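Local coordinates for protein 3'-5'-exonuclease (Saccharomyces cerevisiae, PDB 3E2V) that is a magnesium-binding TatD-type hydrolase that degrades DNA from the 3' end and probably also cuts double-stranded DNA internally, at residues L144-A149 with D192-Y197. Numbering follows the deposited sequence.
Sequences LMNQQA and DKLSSY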
loop_
_atom_site.group_PDB
_atom_site.type_symbol
_atom_site.label_atom_id
_atom_site.label_comp_id
_atom_site.label_asym_id
_atom_site.label_seq_id
_atom_site.Cartn_x
_atom_site.Cartn_y
_atom_site.Cartn_z
ATOM N N LEU A 144 -0.560 -14.316 -13.646
ATOM C CA LEU A 144 -0.741 -14.409 -12.200
ATOM C C LEU A 144 -1.986 -13.668 -11.717
ATOM O O LEU A 144 -2.791 -14.199 -10.951
ATOM C CB LEU A 144 0.491 -13.872 -11.472
ATOM C CG LEU A 144 0.455 -13.966 -9.945
ATOM C CD1 LEU A 144 0.362 -15.423 -9.515
ATOM C CD2 LEU A 144 1.714 -13.318 -9.370
ATOM N N MET A 145 -2.141 -12.423 -12.166
ATOM C CA MET A 145 -3.319 -11.631 -11.829
ATOM C C MET A 145 -4.600 -12.347 -12.251
ATOM O O MET A 145 -5.531 -12.448 -11.465
ATOM C CB MET A 145 -3.243 -10.243 -12.485
ATOM C CG MET A 145 -2.148 -9.351 -11.944
ATOM S SD MET A 145 -2.168 -7.692 -12.778
ATOM C CE MET A 145 -0.772 -6.894 -11.915
ATOM N N ASN A 146 -4.636 -12.865 -13.477
ATOM C CA ASN A 146 -5.818 -13.582 -13.934
ATOM C C ASN A 146 -6.111 -14.845 -13.135
ATOM O O ASN A 146 -7.260 -15.084 -12.782
ATOM C CB ASN A 146 -5.712 -13.898 -15.418
ATOM C CG ASN A 146 -5.879 -12.684 -16.260
ATOM O OD1 ASN A 146 -6.610 -11.755 -15.899
ATOM N ND2 ASN A 146 -5.214 -12.676 -17.403
ATOM N N GLN A 147 -5.074 -15.633 -12.852
ATOM C CA GLN A 147 -5.217 -16.847 -12.039
ATOM C C GLN A 147 -5.838 -16.495 -10.692
ATOM O O GLN A 147 -6.770 -17.152 -10.224
ATOM C CB GLN A 147 -3.856 -17.528 -11.822
ATOM C CG GLN A 147 -3.882 -18.649 -10.746
ATOM C CD GLN A 147 -2.506 -19.088 -10.222
ATOM O OE1 GLN A 147 -1.733 -18.296 -9.658
ATOM N NE2 GLN A 147 -2.216 -20.385 -10.373
ATOM N N GLN A 148 -5.309 -15.448 -10.065
ATOM C CA GLN A 148 -5.770 -15.076 -8.736
ATOM C C GLN A 148 -7.127 -14.374 -8.712
ATOM O O GLN A 148 -7.840 -14.438 -7.717
ATOM C CB GLN A 148 -4.697 -14.247 -8.012
ATOM C CG GLN A 148 -3.395 -15.021 -7.795
ATOM C CD GLN A 148 -3.578 -16.213 -6.886
ATOM O OE1 GLN A 148 -4.202 -16.106 -5.827
ATOM N NE2 GLN A 148 -3.046 -17.359 -7.295
ATOM N N ALA A 149 -7.494 -13.730 -9.812
ATOM C CA ALA A 149 -8.772 -13.035 -9.898
ATOM C C ALA A 149 -9.932 -13.993 -10.177
ATOM O O ALA A 149 -11.099 -13.624 -9.994
ATOM C CB ALA A 149 -8.709 -11.951 -10.962
ATOM N N ASP A 192 -11.975 -7.157 -18.757
ATOM C CA ASP A 192 -13.010 -6.517 -17.941
ATOM C C ASP A 192 -12.827 -6.719 -16.436
ATOM O O ASP A 192 -13.058 -5.801 -15.654
ATOM C CB ASP A 192 -14.417 -6.954 -18.367
ATOM C CG ASP A 192 -14.821 -6.409 -19.731
ATOM O OD1 ASP A 192 -14.134 -5.519 -20.291
ATOM O OD2 ASP A 192 -15.852 -6.881 -20.252
ATOM N N LYS A 193 -12.408 -7.917 -16.038
ATOM C CA LYS A 193 -12.293 -8.222 -14.616
ATOM C C LYS A 193 -11.194 -7.384 -13.968
ATOM O O LYS A 193 -11.432 -6.721 -12.961
ATOM C CB LYS A 193 -12.041 -9.707 -14.387
ATOM C CG LYS A 193 -12.260 -10.155 -12.931
ATOM C CD LYS A 193 -11.881 -11.629 -12.711
ATOM C CE LYS A 193 -12.856 -12.609 -13.370
ATOM N NZ LYS A 193 -12.357 -14.029 -13.334
ATOM N N LEU A 194 -10.009 -7.390 -14.566
ATOM C CA LEU A 194 -8.911 -6.584 -14.027
ATOM C C LEU A 194 -9.207 -5.096 -14.114
ATOM O O LEU A 194 -8.813 -4.345 -13.237
ATOM C CB LEU A 194 -7.596 -6.902 -14.723
ATOM C CG LEU A 194 -7.072 -8.348 -14.569
ATOM C CD1 LEU A 194 -5.667 -8.465 -15.129
ATOM C CD2 LEU A 194 -7.132 -8.833 -13.104
ATOM N N SER A 195 -9.915 -4.672 -15.156
ATOM C CA SER A 195 -10.231 -3.247 -15.334
ATOM C C SER A 195 -11.030 -2.656 -14.170
ATOM O O SER A 195 -10.984 -1.452 -13.935
ATOM C CB SER A 195 -10.981 -3.011 -16.649
ATOM O OG SER A 195 -10.145 -3.238 -17.772
ATOM N N SER A 196 -11.735 -3.508 -13.437
ATOM C CA SER A 196 -12.573 -3.058 -12.326
ATOM C C SER A 196 -11.788 -2.989 -11.019
ATOM O O SER A 196 -12.251 -2.389 -10.051
ATOM C CB SER A 196 -13.773 -4.006 -12.150
ATOM O OG SER A 196 -13.369 -5.301 -11.724
ATOM N N TYR A 197 -10.618 -3.624 -10.991
ATOM C CA TYR A 197 -9.814 -3.633 -9.762
ATOM C C TYR A 197 -9.309 -2.240 -9.408
ATOM O O TYR A 197 -8.867 -1.497 -10.289
ATOM C CB TYR A 197 -8.604 -4.549 -9.918
ATOM C CG TYR A 197 -8.836 -5.967 -9.453
ATOM C CD1 TYR A 197 -9.854 -6.751 -10.002
ATOM C CD2 TYR A 197 -8.025 -6.535 -8.480
ATOM C CE1 TYR A 197 -10.065 -8.065 -9.559
ATOM C CE2 TYR A 197 -8.233 -7.848 -8.026
ATOM C CZ TYR A 197 -9.245 -8.600 -8.572
ATOM O OH TYR A 197 -9.455 -9.900 -8.128
HETATM O O HOH W 1 -9.593 -14.382 -14.015
#
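Lys-193 reaches from the short helix 192-195 to the C-terminal end of helix 132-149 and lies against Ala-149. Its CG stands anti to the backbone N (chi1 -165°), which brings CD alongside the alanine, 3.6 Å from Ala-149 CB; the bend at chi3 (-71°) then turns CE and NZ along the Ala-149 carbonyl. Lys-193 NZ then donates to a water at 2.9 Å. The same water donates a hydrogen bond to Asn-146 O at 2.7 Å, so the polar link between the two segments is water-mediated; no direct hydrogen bond joins them. Leu-194, buried, enters between the side chains of Met-145, Asn-146 and Ala-149. Its CD1 packs on Met-145 CB at 4.0 Å, while its CD2 meets Ala-149 CB at 4.1 Å. The Asn-146 side chain crosses that of Leu-194 at about a right angle, with OD1 3.5 Å from Leu-194 CD1; this oxygen accepts a hydrogen bond from the side-chain ND2 of Asn-191. The setting is the TIM-barrel fold of the metallo-dependent hydrolases: helix 132-149 leads into strand 156-165 and the short helix into the adjacent parallel strand 199-204, so the contact packs together the segments leading into two neighbouring strands on the outside of the barrel. Ser-196 turns back on its own segment, its OG donating to Lys-193 O at 2.7 Å, an oxygen that also accepts from Ser-196 N. Tyr-197 directs its phenol toward Ala-149, the last residue of helix 132-149, and the hydroxyl OH sits 3.6 Å from Ala-149 CB, which approaches the ring obliquely. That hydroxyl is hydrogen-bonded to the Phe-156 carbonyl, and the two aromatic rings meet with their planes at about 40°, tying the tyrosine to the start of strand 156-165.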